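Local coordinates for protein VP24 (White spot syndrome virus, PDB 5HLJ) that is a major envelope protein of the virus, probably anchored in the membrane by a transmembrane helix, and forms a beta-rich trimer in the crystal, at residues L145-T150 and Y162-R167. Residues are numbered along the deposited sequence; the frame is centred on the assembly and turned at random.
Sequences LVFGAT and YLLSMR
Phe147 reaches Leu164 with its CG set between the backbone N and the carbonyl carbon, at a chi1 of 76°, a rotamer that sends the ring out toward strand 161-170. Leu164 answers with CG anti to its own backbone N (chi1 170°), and its CD1 methyl meets the ring. The closest approach is 3.8 Å, from Phe147 CE2 to Leu164 CD1. Phe147 CZ lies 4.2 Å from the same Leu164 CD1, so the methyl sits by the far end of the ring and approaches it obliquely. The two side chains run past each other in opposite directions.

A second pair lies beside the first. Leu145 CD2 stands 3.9 Å from Met166 SD. The methionine chain extends as far as its sulfur, and SD, not CE, is the atom nearest Leu145. Leu145 and Met166 approach at a slant.

The backbones stay well apart: the nearest pair of CA atoms, Phe147 CA and Met166 CA, is 10.7 Å apart. The two strands are well separated in the order of one mixed sheet, so the contact is consistent with the sheet curling over on itself, with side chains meeting across its interior. The backbone of 145-150 instead bonds to strands 90-99 and 128-131, for example Phe147 with Leu93 and Gly148 with Tyr131. Other side chains add to this packing: Phe34 meets the Phe147 ring with planes at about 30°, Phe132 packs on Leu145 and Phe147, and Leu112 lies against Leu164.

All four touching residues are buried, and they bury just 124 Å² between the two segments. The chemistry is apolar throughout: methyl groups, a ring and a thioether sulfur. Cohesion between the two strands here therefore rests on dispersion and the exclusion of water, without the directional hold of a polar bond.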
loop_
_atom_site.group_PDB
_atom_site.type_symbol
_atom_site.label_atom_id
_atom_site.label_comp_id
_atom_site.label_asym_id
_atom_site.label_seq_id
_atom_site.Cartn_x
_atom_site.Cartn_y
_atom_site.Cartn_z
ATOM N N LEU A 145 4.218 13.276 -13.810
ATOM C CA LEU A 145 3.961 12.195 -12.859
ATOM C C LEU A 145 3.446 10.997 -13.622
ATOM O O LEU A 145 2.494 11.118 -14.391
ATOM C CB LEU A 145 2.953 12.622 -11.788
ATOM C CG LEU A 145 2.505 11.589 -10.742
ATOM C CD1 LEU A 145 3.657 11.148 -9.883
ATOM C CD2 LEU A 145 1.391 12.158 -9.832
ATOM N N VAL A 146 4.091 9.843 -13.453
ATOM C CA VAL A 146 3.649 8.663 -14.183
ATOM C C VAL A 146 3.596 7.420 -13.298
ATOM O O VAL A 146 4.329 7.295 -12.314
ATOM C CB VAL A 146 4.570 8.348 -15.432
ATOM C CG1 VAL A 146 5.006 9.612 -16.157
ATOM C CG2 VAL A 146 5.777 7.538 -15.052
ATOM N N PHE A 147 2.716 6.496 -13.657
ATOM C CA PHE A 147 2.828 5.129 -13.179
ATOM C C PHE A 147 2.385 4.227 -14.319
ATOM O O PHE A 147 1.639 4.657 -15.214
ATOM C CB PHE A 147 2.009 4.895 -11.894
ATOM C CG PHE A 147 0.521 4.766 -12.115
ATOM C CD1 PHE A 147 -0.041 3.550 -12.463
ATOM C CD2 PHE A 147 -0.313 5.856 -11.946
ATOM C CE1 PHE A 147 -1.402 3.428 -12.668
ATOM C CE2 PHE A 147 -1.681 5.739 -12.140
ATOM C CZ PHE A 147 -2.225 4.527 -12.513
ATOM N N GLY A 148 2.876 2.996 -14.319
ATOM C CA GLY A 148 2.444 2.032 -15.308
ATOM C C GLY A 148 1.685 0.885 -14.682
ATOM O O GLY A 148 1.841 0.578 -13.493
ATOM N N ALA A 149 0.836 0.256 -15.477
ATOM C CA ALA A 149 0.193 -0.972 -15.041
ATOM C C ALA A 149 0.165 -1.915 -16.217
ATOM O O ALA A 149 -0.217 -1.529 -17.314
ATOM C CB ALA A 149 -1.226 -0.712 -14.511
ATOM N N THR A 150 0.592 -3.147 -15.989
ATOM C CA THR A 150 0.538 -4.156 -17.020
ATOM C C THR A 150 -0.429 -5.249 -16.595
ATOM O O THR A 150 -0.182 -5.982 -15.634
ATOM C CB THR A 150 1.942 -4.727 -17.314
ATOM O OG1 THR A 150 2.713 -3.730 -17.987
ATOM C CG2 THR A 150 1.866 -5.974 -18.211
ATOM N N TYR A 162 -10.990 2.240 -12.481
ATOM C CA TYR A 162 -10.067 2.049 -11.362
ATOM C C TYR A 162 -10.092 3.185 -10.348
ATOM O O TYR A 162 -10.471 4.317 -10.660
ATOM C CB TYR A 162 -8.631 1.837 -11.884
ATOM C CG TYR A 162 -8.482 0.428 -12.384
ATOM C CD1 TYR A 162 -8.881 0.068 -13.687
ATOM C CD2 TYR A 162 -8.012 -0.568 -11.546
ATOM C CE1 TYR A 162 -8.794 -1.259 -14.129
ATOM C CE2 TYR A 162 -7.922 -1.875 -11.972
ATOM C CZ TYR A 162 -8.313 -2.221 -13.261
ATOM O OH TYR A 162 -8.202 -3.538 -13.638
ATOM N N LEU A 163 -9.700 2.847 -9.122
ATOM C CA LEU A 163 -9.567 3.801 -8.026
ATOM C C LEU A 163 -8.098 3.938 -7.725
ATOM O O LEU A 163 -7.400 2.941 -7.575
ATOM C CB LEU A 163 -10.329 3.333 -6.790
ATOM C CG LEU A 163 -11.771 2.900 -7.062
ATOM C CD1 LEU A 163 -12.439 2.291 -5.818
ATOM C CD2 LEU A 163 -12.546 4.110 -7.563
ATOM N N LEU A 164 -7.624 5.175 -7.655
ATOM C CA LEU A 164 -6.210 5.441 -7.499
ATOM C C LEU A 164 -5.920 6.042 -6.129
ATOM O O LEU A 164 -6.533 7.027 -5.738
ATOM C CB LEU A 164 -5.741 6.390 -8.605
ATOM C CG LEU A 164 -4.331 6.996 -8.514
ATOM C CD1 LEU A 164 -3.247 5.931 -8.701
ATOM C CD2 LEU A 164 -4.166 8.128 -9.542
ATOM N N SER A 165 -4.994 5.436 -5.402
ATOM C CA SER A 165 -4.517 6.012 -4.158
ATOM C C SER A 165 -3.097 6.524 -4.311
ATOM O O SER A 165 -2.209 5.779 -4.714
ATOM C CB SER A 165 -4.570 4.995 -3.019
ATOM O OG SER A 165 -5.881 4.852 -2.521
ATOM N N MET A 166 -2.885 7.792 -3.987
ATOM C CA MET A 166 -1.530 8.343 -3.975
ATOM C C MET A 166 -1.191 8.851 -2.584
ATOM O O MET A 166 -2.009 9.511 -1.950
ATOM C CB MET A 166 -1.382 9.485 -4.986
ATOM C CG MET A 166 -1.725 9.108 -6.409
ATOM S SD MET A 166 -1.334 10.415 -7.603
ATOM C CE MET A 166 -2.595 11.633 -7.224
ATOM N N ARG A 167 0.014 8.566 -2.110
ATOM C CA ARG A 167 0.445 9.163 -0.860
ATOM C C ARG A 167 1.325 10.374 -1.110
ATOM O O ARG A 167 2.347 10.282 -1.780
ATOM C CB ARG A 167 1.182 8.148 0.022
ATOM C CG ARG A 167 1.619 8.770 1.350
ATOM C CD ARG A 167 2.221 7.752 2.317
ATOM N NE ARG A 167 3.054 8.395 3.342
ATOM C CZ ARG A 167 2.959 8.150 4.652
ATOM N NH1 ARG A 167 2.052 7.282 5.113
ATOM N NH2 ARG A 167 3.772 8.770 5.512
#